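2-oxoadipate dioxygenase/decarboxylase (Pseudomonas putida, PDB 6W1G) catalyses the iron(II)-dependent, O2-consuming decarboxylation and hydroxylation of 2-oxoadipate to D-2-hydroxyglutarate in the D-lysine degradation pathway. Local coordinates at residues K249-G254 with A328-Y333; P261-Q266 with F399-A404; A300-K305 with G355-R360; Q308-L313 with A339-F344. All blocks are in the same frame, centred on the assembly; numbering follows the deposited sequence.

Contact 1 (K249-G254 with A328-Y333); sequences KAVVEG and ANAERY
V251 and Y333 meet with their side chains crossing at about a right angle, and the two methyls of the valine serve different partners. With CG1 anti to the backbone N (chi1 171°), that branch reaches the tyrosine obliquely, 4.0 Å from V251 CG1 to Y333 CE1. The other branch faces the start of helix 330-341, where V251 CG2 lies 3.7 Å from A330 CB. A250 also meets A330 CB, its own CB 3.7 Å away, so two neighbouring loop residues both touch the A330 methyl.

Further along, the phenol lies beside the loop, its edge near V252 O. Water 1 sits in the ring plane and accepts from Y333 OH at 2.6 Å. The same water donates to V252 O and to G254 O, each at 2.8 Å, so both of its protons are used on loop carbonyls. Just ahead of the helix, E327 accepts from the backbone N of A250 through OE1 and from that of V251 through OE2.

The chemistry therefore splits: small apolar groups pack directly, while the polar tip of Y333 is tied to the 249-254 backbone through a water, which satisfies two carbonyls and the hydroxyl together.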
loop_
_atom_site.group_PDB
_atom_site.type_symbol
_atom_site.label_atom_id
_atom_site.label_comp_id
_atom_site.label_asym_id
_atom_site.label_seq_id
_atom_site.Cartn_x
_atom_site.Cartn_y
_atom_site.Cartn_z
ATOM N N LYS A 249 -2.069 17.204 7.066
ATOM C CA LYS A 249 -1.008 17.361 8.031
ATOM C C LYS A 249 0.235 17.882 7.334
ATOM O O LYS A 249 0.639 17.386 6.268
ATOM C CB LYS A 249 -0.748 16.007 8.676
ATOM C CG LYS A 249 -1.922 15.445 9.496
ATOM C CD LYS A 249 -2.196 16.203 10.767
ATOM C CE LYS A 249 -2.897 15.270 11.767
ATOM N NZ LYS A 249 -3.994 15.943 12.509
ATOM N N ALA A 250 0.833 18.916 7.910
ATOM C CA ALA A 250 2.075 19.448 7.364
ATOM C C ALA A 250 3.218 18.451 7.461
ATOM O O ALA A 250 4.086 18.443 6.590
ATOM C CB ALA A 250 2.468 20.707 8.116
ATOM N N VAL A 251 3.258 17.631 8.510
ATOM C CA VAL A 251 4.256 16.579 8.595
ATOM C C VAL A 251 3.950 15.511 7.554
ATOM O O VAL A 251 2.870 14.919 7.528
ATOM C CB VAL A 251 4.264 15.964 9.993
ATOM C CG1 VAL A 251 5.141 14.740 10.032
ATOM C CG2 VAL A 251 4.725 16.967 11.037
ATOM N N VAL A 252 4.905 15.237 6.694
ATOM C CA VAL A 252 4.792 14.177 5.712
ATOM C C VAL A 252 5.587 12.995 6.235
ATOM O O VAL A 252 6.781 13.137 6.553
ATOM C CB VAL A 252 5.306 14.659 4.345
ATOM C CG1 VAL A 252 5.285 13.521 3.341
ATOM C CG2 VAL A 252 4.484 15.835 3.852
ATOM N N GLU A 253 4.945 11.823 6.295
ATOM C CA GLU A 253 5.653 10.617 6.696
ATOM C C GLU A 253 6.491 10.102 5.544
ATOM O O GLU A 253 6.098 10.244 4.385
ATOM C CB GLU A 253 4.671 9.528 7.120
ATOM C CG GLU A 253 3.815 9.921 8.318
ATOM C CD GLU A 253 2.928 8.785 8.738
ATOM O OE1 GLU A 253 1.758 8.740 8.293
ATOM O OE2 GLU A 253 3.421 7.905 9.465
ATOM N N GLY A 254 7.636 9.501 5.881
ATOM C CA GLY A 254 8.575 8.982 4.915
ATOM C C GLY A 254 9.809 9.849 4.809
ATOM O O GLY A 254 10.030 10.773 5.591
ATOM N N ALA A 328 2.838 20.858 15.534
ATOM C CA ALA A 328 3.354 22.065 16.167
ATOM C C ALA A 328 4.823 22.274 15.838
ATOM O O ALA A 328 5.290 23.419 15.798
ATOM C CB ALA A 328 3.154 21.990 17.680
ATOM N N ASN A 329 5.559 21.189 15.601
ATOM C CA ASN A 329 6.973 21.267 15.256
ATOM C C ASN A 329 7.251 20.983 13.784
ATOM O O ASN A 329 8.404 20.715 13.423
ATOM C CB ASN A 329 7.762 20.297 16.142
ATOM C CG ASN A 329 7.223 18.862 16.089
ATOM O OD1 ASN A 329 6.860 18.350 15.026
ATOM N ND2 ASN A 329 7.166 18.209 17.255
ATOM N N ALA A 330 6.219 21.054 12.925
ATOM C CA ALA A 330 6.326 20.496 11.572
ATOM C C ALA A 330 7.445 21.137 10.755
ATOM O O ALA A 330 8.183 20.438 10.052
ATOM C CB ALA A 330 4.997 20.615 10.822
ATOM N N GLU A 331 7.567 22.463 10.790
ATOM C CA GLU A 331 8.621 23.114 10.022
ATOM C C GLU A 331 9.996 22.648 10.486
ATOM O O GLU A 331 10.867 22.313 9.670
ATOM C CB GLU A 331 8.491 24.625 10.154
ATOM C CG GLU A 331 8.178 25.124 11.579
ATOM C CD GLU A 331 6.725 25.563 11.782
ATOM O OE1 GLU A 331 5.824 24.989 11.132
ATOM O OE2 GLU A 331 6.483 26.487 12.591
ATOM N N ARG A 332 10.216 22.625 11.804
ATOM C CA ARG A 332 11.492 22.174 12.345
ATOM C C ARG A 332 11.740 20.703 12.027
ATOM O O ARG A 332 12.862 20.324 11.683
ATOM C CB ARG A 332 11.546 22.405 13.858
ATOM C CG ARG A 332 12.855 21.879 14.456
ATOM C CD ARG A 332 13.176 22.349 15.848
ATOM N NE ARG A 332 14.563 22.043 16.201
ATOM C CZ ARG A 332 14.945 21.122 17.089
ATOM N NH1 ARG A 332 14.054 20.402 17.753
ATOM N NH2 ARG A 332 16.235 20.939 17.332
ATOM N N TYR A 333 10.711 19.855 12.162
ATOM C CA TYR A 333 10.868 18.442 11.836
ATOM C C TYR A 333 11.285 18.258 10.384
ATOM O O TYR A 333 12.206 17.496 10.064
ATOM C CB TYR A 333 9.563 17.681 12.071
ATOM C CG TYR A 333 9.662 16.257 11.572
ATOM C CD1 TYR A 333 9.067 15.892 10.388
ATOM C CD2 TYR A 333 10.401 15.293 12.264
ATOM C CE1 TYR A 333 9.156 14.586 9.895
ATOM C CE2 TYR A 333 10.512 13.994 11.769
ATOM C CZ TYR A 333 9.879 13.645 10.595
ATOM O OH TYR A 333 9.987 12.362 10.130
HETATM O O HOH W 1 8.817 11.738 7.873
#

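Contact 2 (P261-Q266 with F399-A404); sequences PILLRQ and FLPVSA
L264 takes the cramped first torsion, with CG between its backbone N and carbonyl carbon (chi1 66°), while L400 sets CG anti to its own carbonyl carbon (chi1 -67°); these choices send the two leucines into each other at a slant. L264 CD1 touches L400 CG at 3.7 Å. The two methyls of L400 then diverge: CD2 lies 3.5 Å from L264 O and 4.1 Å from L263 CB, and CD1 comes 4.1 Å from Q266 CD, the glutamine chain approaching from the opposite direction. The methyl beside L264 O is no substitute for a donor; that carbonyl is buried here and has no hydrogen-bonding partner in the model. At the far branch of L264, CD2 packs against the backbone of F399.

Polar linkage runs through water 2, which donates to Q266 OE1 at 2.7 Å and accepts from L400 N at 2.8 Å. Q266 NE2 is bonded to E253, so both ends of the amide are engaged and its flip is fixed.

The CB of F399 points away from the strand, and its ring meets H70 edge-to-face close to the metal; Q266 touches E294. H70, H226 and E294 hold the nickel in this crystal, a two-histidine, one-carboxylate set as in many non-heme iron oxygenases, and V402 binds 2-oxoadipate. The leucine packing thus joins the start of strand 264-275 to a loop that borders the active site of this glyoxalase-clan enzyme.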
loop_
_atom_site.group_PDB
_atom_site.type_symbol
_atom_site.label_atom_id
_atom_site.label_comp_id
_atom_site.label_asym_id
_atom_site.label_seq_id
_atom_site.Cartn_x
_atom_site.Cartn_y
_atom_site.Cartn_z
ATOM N N PRO A 261 13.178 9.385 -5.267
ATOM C CA PRO A 261 12.473 8.997 -4.043
ATOM C C PRO A 261 12.729 7.557 -3.663
ATOM O O PRO A 261 12.956 6.686 -4.514
ATOM C CB PRO A 261 11.002 9.276 -4.393
ATOM C CG PRO A 261 11.147 10.474 -5.367
ATOM C CD PRO A 261 12.282 10.004 -6.250
ATOM N N ILE A 262 12.598 7.292 -2.366
ATOM C CA ILE A 262 12.754 5.975 -1.779
ATOM C C ILE A 262 11.529 5.656 -0.922
ATOM O O ILE A 262 10.915 6.542 -0.319
ATOM C CB ILE A 262 14.067 5.842 -0.964
ATOM C CG1 ILE A 262 14.130 6.884 0.160
ATOM C CG2 ILE A 262 15.259 5.946 -1.908
ATOM C CD1 ILE A 262 15.431 6.809 0.954
ATOM N N LEU A 263 11.194 4.361 -0.854
ATOM C CA LEU A 263 10.020 3.908 -0.102
ATOM C C LEU A 263 8.795 4.677 -0.559
ATOM O O LEU A 263 8.449 4.635 -1.745
ATOM C CB LEU A 263 10.250 3.930 1.406
ATOM C CG LEU A 263 11.408 3.040 1.864
ATOM C CD1 LEU A 263 11.505 3.045 3.393
ATOM C CD2 LEU A 263 11.293 1.627 1.374
ATOM N N LEU A 264 8.071 5.362 0.345
ATOM C CA LEU A 264 6.949 6.186 -0.050
ATOM C C LEU A 264 6.910 7.392 0.884
ATOM O O LEU A 264 7.519 7.383 1.951
ATOM C CB LEU A 264 5.640 5.419 -0.081
ATOM C CG LEU A 264 5.095 4.908 1.238
ATOM C CD1 LEU A 264 4.378 5.978 2.045
ATOM C CD2 LEU A 264 4.125 3.768 0.981
ATOM N N ARG A 265 6.141 8.399 0.482
ATOM C CA ARG A 265 5.797 9.533 1.313
ATOM C C ARG A 265 4.287 9.603 1.397
ATOM O O ARG A 265 3.593 9.257 0.433
ATOM C CB ARG A 265 6.307 10.819 0.720
ATOM C CG ARG A 265 7.809 10.834 0.497
ATOM C CD ARG A 265 8.321 12.184 -0.015
ATOM N NE ARG A 265 8.387 13.128 1.095
ATOM C CZ ARG A 265 8.302 14.448 0.996
ATOM N NH1 ARG A 265 8.131 15.023 -0.176
ATOM N NH2 ARG A 265 8.401 15.194 2.100
ATOM N N GLN A 266 3.756 9.990 2.563
ATOM C CA GLN A 266 2.308 10.018 2.737
ATOM C C GLN A 266 1.884 11.105 3.726
ATOM O O GLN A 266 2.645 11.487 4.630
ATOM C CB GLN A 266 1.762 8.688 3.244
ATOM C CG GLN A 266 2.285 8.300 4.604
ATOM C CD GLN A 266 1.918 6.884 5.089
ATOM O OE1 GLN A 266 1.852 5.898 4.319
ATOM N NE2 GLN A 266 1.710 6.782 6.393
ATOM N N PHE A 399 4.581 -0.719 2.483
ATOM C CA PHE A 399 4.206 0.390 3.350
ATOM C C PHE A 399 5.381 0.750 4.252
ATOM O O PHE A 399 6.375 0.002 4.339
ATOM C CB PHE A 399 2.949 0.009 4.120
ATOM C CG PHE A 399 1.791 -0.185 3.176
ATOM C CD1 PHE A 399 1.042 0.887 2.794
ATOM C CD2 PHE A 399 1.524 -1.399 2.579
ATOM C CE1 PHE A 399 0.036 0.782 1.879
ATOM C CE2 PHE A 399 0.540 -1.513 1.614
ATOM C CZ PHE A 399 -0.251 -0.446 1.311
ATOM N N LEU A 400 5.300 1.931 4.868
ATOM C CA LEU A 400 6.396 2.345 5.720
ATOM C C LEU A 400 6.568 1.393 6.898
ATOM O O LEU A 400 5.582 0.892 7.464
ATOM C CB LEU A 400 6.202 3.791 6.181
ATOM C CG LEU A 400 6.286 4.849 5.067
ATOM C CD1 LEU A 400 5.917 6.233 5.615
ATOM C CD2 LEU A 400 7.674 4.862 4.406
ATOM N N PRO A 401 7.796 1.084 7.277
ATOM C CA PRO A 401 7.985 0.195 8.419
ATOM C C PRO A 401 7.585 0.852 9.720
ATOM O O PRO A 401 7.609 2.075 9.859
ATOM C CB PRO A 401 9.487 -0.103 8.402
ATOM C CG PRO A 401 10.100 1.021 7.671
ATOM C CD PRO A 401 9.079 1.491 6.675
ATOM N N VAL A 402 7.203 0.010 10.681
ATOM C CA VAL A 402 6.992 0.471 12.040
ATOM C C VAL A 402 8.354 0.769 12.662
ATOM O O VAL A 402 9.301 -0.016 12.515
ATOM C CB VAL A 402 6.245 -0.592 12.868
ATOM C CG1 VAL A 402 5.938 -0.070 14.274
ATOM C CG2 VAL A 402 4.959 -1.054 12.183
ATOM N N SER A 403 8.466 1.905 13.339
ATOM C CA SER A 403 9.683 2.212 14.080
ATOM C C SER A 403 10.069 1.042 14.985
ATOM O O SER A 403 9.229 0.491 15.700
ATOM C CB SER A 403 9.431 3.452 14.929
ATOM O OG SER A 403 8.432 3.177 15.898
ATOM N N ALA A 404 11.358 0.693 14.971
ATOM C CA ALA A 404 11.865 -0.437 15.750
ATOM C C ALA A 404 12.723 0.051 16.920
ATOM O O ALA A 404 12.267 0.825 17.759
ATOM C CB ALA A 404 12.665 -1.400 14.850
HETATM O O HOH W 2 2.922 3.439 4.836
#

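Contact 3 (A300-K305 with G355-R360); sequences AALTPK and GLAYFR
T303 OG1 is held by two bonds: it donates to G355 O at 2.7 Å and accepts from G306 N, so the same hydroxyl caps helix 304-321 and ties it to the turn after helix 348-353. Its placement between the backbone N and carbonyl carbon (chi1 62°) leaves the CG2 methyl for another job. T303 CG2 stands over the centre of the Y358 ring, 3.8 Å from the centroid and only 9° off the normal, a clean CH-pi contact. P304 CD meets the same tyrosine near its hydroxyl, crossing it at about a right angle.

Between these side chains the backbones form a single antiparallel bridge, with L302 and A357 as the non-hydrogen-bonded pair and bonds flanking them. Y358 N donates to A301 O at 3.0 Å in a nearly straight bond (164° at the hydrogen). T303 N donates to L356 O at 3.1 Å, arriving well above the carbonyl plane. CA-H...O contacts supplement both, the shorter joining A357 CA to A301 O at 3.3 Å.

G355 closes its helix with a Schellman motif, and its positive phi suits glycine. Alongside, K305 runs fully extended, laying its methylenes across L356, with K305 CG 3.8 Å from L356 CD2, before NZ reaches Q354 O. L302 CD2 packs on A357 CB, and helix 440-458 lines Y358.

Chemically, the chain leading into helix 304-321 and the chain leaving helix 348-353 are joined by backbone bonds, with T303 adding a side-chain bond to G355 O and a ring contact, so direction-dependent bonds and apolar packing fix the same few residues.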
loop_
_atom_site.group_PDB
_atom_site.type_symbol
_atom_site.label_atom_id
_atom_site.label_comp_id
_atom_site.label_asym_id
_atom_site.label_seq_id
_atom_site.Cartn_x
_atom_site.Cartn_y
_atom_site.Cartn_z
ATOM N N ALA A 300 11.445 4.232 -4.735
ATOM C CA ALA A 300 12.202 3.008 -4.938
ATOM C C ALA A 300 12.084 2.056 -3.765
ATOM O O ALA A 300 12.237 2.422 -2.592
ATOM C CB ALA A 300 13.661 3.364 -5.128
ATOM N N ALA A 301 11.954 0.775 -4.095
ATOM C CA ALA A 301 12.105 -0.279 -3.110
ATOM C C ALA A 301 13.563 -0.348 -2.667
ATOM O O ALA A 301 14.483 -0.281 -3.480
ATOM C CB ALA A 301 11.680 -1.587 -3.754
ATOM N N LEU A 302 13.769 -0.503 -1.362
ATOM C CA LEU A 302 15.100 -0.574 -0.755
ATOM C C LEU A 302 15.498 -2.001 -0.431
ATOM O O LEU A 302 14.676 -2.827 -0.035
ATOM C CB LEU A 302 15.163 0.267 0.509
ATOM C CG LEU A 302 14.892 1.739 0.334
ATOM C CD1 LEU A 302 15.086 2.498 1.620
ATOM C CD2 LEU A 302 15.782 2.296 -0.802
ATOM N N THR A 303 16.788 -2.281 -0.599
ATOM C CA THR A 303 17.378 -3.528 -0.167
ATOM C C THR A 303 17.463 -3.530 1.376
ATOM O O THR A 303 17.280 -2.509 2.013
ATOM C CB THR A 303 18.800 -3.628 -0.748
ATOM O OG1 THR A 303 19.521 -2.550 -0.195
ATOM C CG2 THR A 303 18.753 -3.547 -2.264
ATOM N N PRO A 304 17.860 -4.649 1.977
ATOM C CA PRO A 304 18.153 -4.647 3.426
ATOM C C PRO A 304 19.133 -3.569 3.825
ATOM O O PRO A 304 18.943 -2.870 4.820
ATOM C CB PRO A 304 18.657 -6.076 3.685
ATOM C CG PRO A 304 17.935 -6.900 2.657
ATOM C CD PRO A 304 17.861 -5.995 1.412
ATOM N N LYS A 305 20.174 -3.385 3.015
ATOM C CA LYS A 305 21.151 -2.346 3.298
ATOM C C LYS A 305 20.529 -0.957 3.242
ATOM O O LYS A 305 20.821 -0.112 4.100
ATOM C CB LYS A 305 22.327 -2.466 2.334
ATOM C CG LYS A 305 23.410 -1.414 2.563
ATOM C CD LYS A 305 24.483 -1.552 1.495
ATOM C CE LYS A 305 25.556 -0.496 1.628
ATOM N NZ LYS A 305 26.610 -0.669 0.586
ATOM N N GLY A 355 24.220 -0.700 -3.751
ATOM C CA GLY A 355 23.281 -1.750 -3.390
ATOM C C GLY A 355 22.230 -1.295 -2.407
ATOM O O GLY A 355 21.848 -2.068 -1.513
ATOM N N LEU A 356 21.750 -0.052 -2.552
ATOM C CA LEU A 356 20.781 0.490 -1.612
ATOM C C LEU A 356 19.338 0.285 -2.028
ATOM O O LEU A 356 18.431 0.314 -1.187
ATOM C CB LEU A 356 21.029 1.990 -1.410
ATOM C CG LEU A 356 22.408 2.289 -0.821
ATOM C CD1 LEU A 356 22.652 3.747 -0.845
ATOM C CD2 LEU A 356 22.543 1.755 0.568
ATOM N N ALA A 357 19.081 0.109 -3.311
ATOM C CA ALA A 357 17.751 0.002 -3.860
ATOM C C ALA A 357 17.723 -1.107 -4.889
ATOM O O ALA A 357 18.762 -1.502 -5.415
ATOM C CB ALA A 357 17.272 1.278 -4.504
ATOM N N TYR A 358 16.529 -1.615 -5.173
ATOM C CA TYR A 358 16.326 -2.582 -6.251
ATOM C C TYR A 358 16.021 -1.840 -7.544
ATOM O O TYR A 358 15.418 -0.768 -7.537
ATOM C CB TYR A 358 15.153 -3.523 -5.913
ATOM C CG TYR A 358 15.449 -4.423 -4.766
ATOM C CD1 TYR A 358 16.268 -5.523 -4.909
ATOM C CD2 TYR A 358 14.883 -4.180 -3.510
ATOM C CE1 TYR A 358 16.526 -6.354 -3.840
ATOM C CE2 TYR A 358 15.111 -5.004 -2.439
ATOM C CZ TYR A 358 15.962 -6.100 -2.602
ATOM O OH TYR A 358 16.248 -6.908 -1.534
ATOM N N PHE A 359 16.434 -2.461 -8.651
ATOM C CA PHE A 359 16.333 -1.880 -9.991
ATOM C C PHE A 359 15.724 -2.846 -10.962
ATOM O O PHE A 359 15.790 -4.053 -10.800
ATOM C CB PHE A 359 17.727 -1.436 -10.474
ATOM C CG PHE A 359 18.246 -0.248 -9.714
ATOM C CD1 PHE A 359 18.898 -0.370 -8.484
ATOM C CD2 PHE A 359 17.964 1.034 -10.188
ATOM C CE1 PHE A 359 19.238 0.775 -7.762
ATOM C CE2 PHE A 359 18.336 2.163 -9.474
ATOM C CZ PHE A 359 18.942 2.040 -8.273
ATOM N N ARG A 360 15.176 -2.307 -12.033
ATOM C CA ARG A 360 14.911 -3.086 -13.248
ATOM C C ARG A 360 15.747 -2.536 -14.384
ATOM O O ARG A 360 15.970 -1.333 -14.503
ATOM C CB ARG A 360 13.408 -3.039 -13.614
ATOM C CG ARG A 360 12.539 -3.701 -12.584
ATOM C CD ARG A 360 11.027 -3.526 -12.940
ATOM N NE ARG A 360 10.666 -4.391 -14.040
ATOM C CZ ARG A 360 9.719 -4.127 -14.915
ATOM N NH1 ARG A 360 8.983 -3.046 -14.826
ATOM N NH2 ARG A 360 9.510 -4.987 -15.906
#

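Contact 4 (Q308-L313 with A339-F344); sequences QLYDKL and ANFAEF
K312 and E343 form the salt bridge of this contact: NZ donates to OE2 at 2.9 Å, meeting the oxygen on the syn side and 16° out of the carboxylate plane. The lysine chain bends at chi3 and chi4 to get there, crossing the extended glutamate at about a right angle over exposed surface.

Beneath it, other polar groups find partners that do not span the two segments. F344 N returns to F341 O at 3.0 Å across a type I turn, L313 O receives T317 OG1, N340 ND2 donates to L336 O, and F344 O is bonded by the sequence-distant R258. Apart from the salt bridge, the interface is mostly apolar. L313 CB stands over the F341 ring, 3.8 Å from its centroid, while L313 CD2 leans on N340 O at 3.5 Å. F341 turns its edge toward the face of Y310, an offset edge-to-face pair with centroids 5.4 Å apart. Over F344, L309 CD2 lies above the face toward the rim, 3.9 Å from the centroid.

Helix 304-321 thus packs against the last part of helix 330-341 and the turn F341-F344. Y310 and F344 continue onto the loop that leads into strand 264-275, through L263 and I262, and F341 rests on P256.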
loop_
_atom_site.group_PDB
_atom_site.type_symbol
_atom_site.label_atom_id
_atom_site.label_comp_id
_atom_site.label_asym_id
_atom_site.label_seq_id
_atom_site.Cartn_x
_atom_site.Cartn_y
_atom_site.Cartn_z
ATOM N N GLN A 308 18.353 -0.355 6.262
ATOM C CA GLN A 308 19.144 -0.034 7.443
ATOM C C GLN A 308 19.564 1.430 7.458
ATOM O O GLN A 308 19.485 2.095 8.498
ATOM C CB GLN A 308 20.362 -0.944 7.447
ATOM C CG GLN A 308 20.009 -2.401 7.728
ATOM C CD GLN A 308 21.151 -3.381 7.512
ATOM O OE1 GLN A 308 22.310 -2.998 7.376
ATOM N NE2 GLN A 308 20.813 -4.669 7.477
ATOM N N LEU A 309 19.975 1.958 6.305
ATOM C CA LEU A 309 20.357 3.363 6.225
ATOM C C LEU A 309 19.154 4.279 6.450
ATOM O O LEU A 309 19.228 5.238 7.223
ATOM C CB LEU A 309 21.051 3.603 4.884
ATOM C CG LEU A 309 21.540 5.022 4.677
ATOM C CD1 LEU A 309 22.548 5.488 5.755
ATOM C CD2 LEU A 309 22.148 5.147 3.280
ATOM N N TYR A 310 18.020 3.967 5.811
ATOM C CA TYR A 310 16.797 4.714 6.025
ATOM C C TYR A 310 16.447 4.777 7.505
ATOM O O TYR A 310 16.131 5.852 8.054
ATOM C CB TYR A 310 15.674 4.003 5.213
ATOM C CG TYR A 310 14.342 4.684 5.397
ATOM C CD1 TYR A 310 13.974 5.738 4.576
ATOM C CD2 TYR A 310 13.458 4.301 6.405
ATOM C CE1 TYR A 310 12.795 6.404 4.767
ATOM C CE2 TYR A 310 12.259 4.977 6.598
ATOM C CZ TYR A 310 11.938 6.033 5.772
ATOM O OH TYR A 310 10.747 6.710 5.934
ATOM N N ASP A 311 16.405 3.618 8.148
ATOM C CA ASP A 311 15.982 3.576 9.545
ATOM C C ASP A 311 16.926 4.407 10.405
ATOM O O ASP A 311 16.491 5.112 11.328
ATOM C CB ASP A 311 15.923 2.120 10.020
ATOM C CG ASP A 311 14.860 1.261 9.287
ATOM O OD1 ASP A 311 14.024 1.809 8.535
ATOM O OD2 ASP A 311 14.874 0.022 9.483
ATOM N N LYS A 312 18.230 4.355 10.100
ATOM C CA LYS A 312 19.213 5.075 10.903
ATOM C C LYS A 312 19.005 6.579 10.805
ATOM O O LYS A 312 19.057 7.296 11.802
ATOM C CB LYS A 312 20.623 4.729 10.430
ATOM C CG LYS A 312 21.765 5.367 11.201
ATOM C CD LYS A 312 23.076 4.899 10.626
ATOM C CE LYS A 312 23.511 5.796 9.487
ATOM N NZ LYS A 312 24.862 6.363 9.773
ATOM N N LEU A 313 18.801 7.068 9.586
ATOM C CA LEU A 313 18.652 8.501 9.390
ATOM C C LEU A 313 17.317 9.002 9.922
ATOM O O LEU A 313 17.225 10.129 10.427
ATOM C CB LEU A 313 18.832 8.836 7.919
ATOM C CG LEU A 313 20.174 8.370 7.344
ATOM C CD1 LEU A 313 20.258 8.660 5.873
ATOM C CD2 LEU A 313 21.393 8.977 8.067
ATOM N N ALA A 339 18.030 17.568 6.605
ATOM C CA ALA A 339 19.436 17.607 6.974
ATOM C C ALA A 339 19.989 16.208 7.202
ATOM O O ALA A 339 21.070 15.877 6.712
ATOM C CB ALA A 339 19.605 18.497 8.201
ATOM N N ASN A 340 19.260 15.370 7.935
ATOM C CA ASN A 340 19.772 14.048 8.263
ATOM C C ASN A 340 19.772 13.117 7.050
ATOM O O ASN A 340 20.638 12.247 6.952
ATOM C CB ASN A 340 18.945 13.458 9.405
ATOM C CG ASN A 340 19.366 13.986 10.772
ATOM O OD1 ASN A 340 20.281 13.453 11.388
ATOM N ND2 ASN A 340 18.687 15.024 11.255
ATOM N N PHE A 341 18.849 13.297 6.111
ATOM C CA PHE A 341 18.768 12.379 4.973
ATOM C C PHE A 341 19.702 12.784 3.848
ATOM O O PHE A 341 19.765 12.090 2.832
ATOM C CB PHE A 341 17.329 12.234 4.465
ATOM C CG PHE A 341 16.626 11.041 5.039
ATOM C CD1 PHE A 341 16.007 11.122 6.268
ATOM C CD2 PHE A 341 16.604 9.844 4.366
ATOM C CE1 PHE A 341 15.392 10.033 6.816
ATOM C CE2 PHE A 341 15.983 8.748 4.894
ATOM C CZ PHE A 341 15.347 8.834 6.108
ATOM N N ALA A 342 20.435 13.896 4.013
ATOM C CA ALA A 342 21.507 14.204 3.065
ATOM C C ALA A 342 22.490 13.049 2.903
ATOM O O ALA A 342 23.134 12.946 1.852
ATOM C CB ALA A 342 22.261 15.466 3.515
ATOM N N GLU A 343 22.632 12.193 3.912
ATOM C CA GLU A 343 23.535 11.048 3.876
ATOM C C GLU A 343 23.025 9.880 3.037
ATOM O O GLU A 343 23.793 8.944 2.782
ATOM C CB GLU A 343 23.729 10.568 5.312
ATOM C CG GLU A 343 24.619 9.361 5.498
ATOM C CD GLU A 343 24.898 9.046 6.955
ATOM O OE1 GLU A 343 24.925 9.983 7.785
ATOM O OE2 GLU A 343 25.086 7.848 7.251
ATOM N N PHE A 344 21.779 9.898 2.613
ATOM C CA PHE A 344 21.264 8.840 1.760
ATOM C C PHE A 344 21.500 9.260 0.315
ATOM O O PHE A 344 20.900 10.243 -0.137
ATOM C CB PHE A 344 19.777 8.610 2.015
ATOM C CG PHE A 344 19.313 7.235 1.585
ATOM C CD1 PHE A 344 19.383 6.845 0.249
ATOM C CD2 PHE A 344 18.862 6.313 2.512
ATOM C CE1 PHE A 344 19.011 5.569 -0.140
ATOM C CE2 PHE A 344 18.484 5.036 2.132
ATOM C CZ PHE A 344 18.542 4.662 0.799
#

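Contacts 1 and 3 are largely buried; contacts 2 and 4 are only partly so, contact 4 carrying an ion pair on its exposed side. Helix 330-341 supplies contacts 1 and 4, and helix 304-321 supplies contacts 3 and 4. Contact 2 lies closest to the metal and adjoins each of the others: to contact 1 through E253 and Q266, to contact 3 through backbone pairing of P261 and L263 with A300, and to contact 4 where I262 and L263 meet Y310 and F344. Direct backbone bonds cross only in contact 3. Contacts 1 and 2 pack apolar groups directly and make their polar links through one water each, while contact 4 depends on aromatic and leucine packing between helix 304-321 and the end of helix 330-341 with its turn.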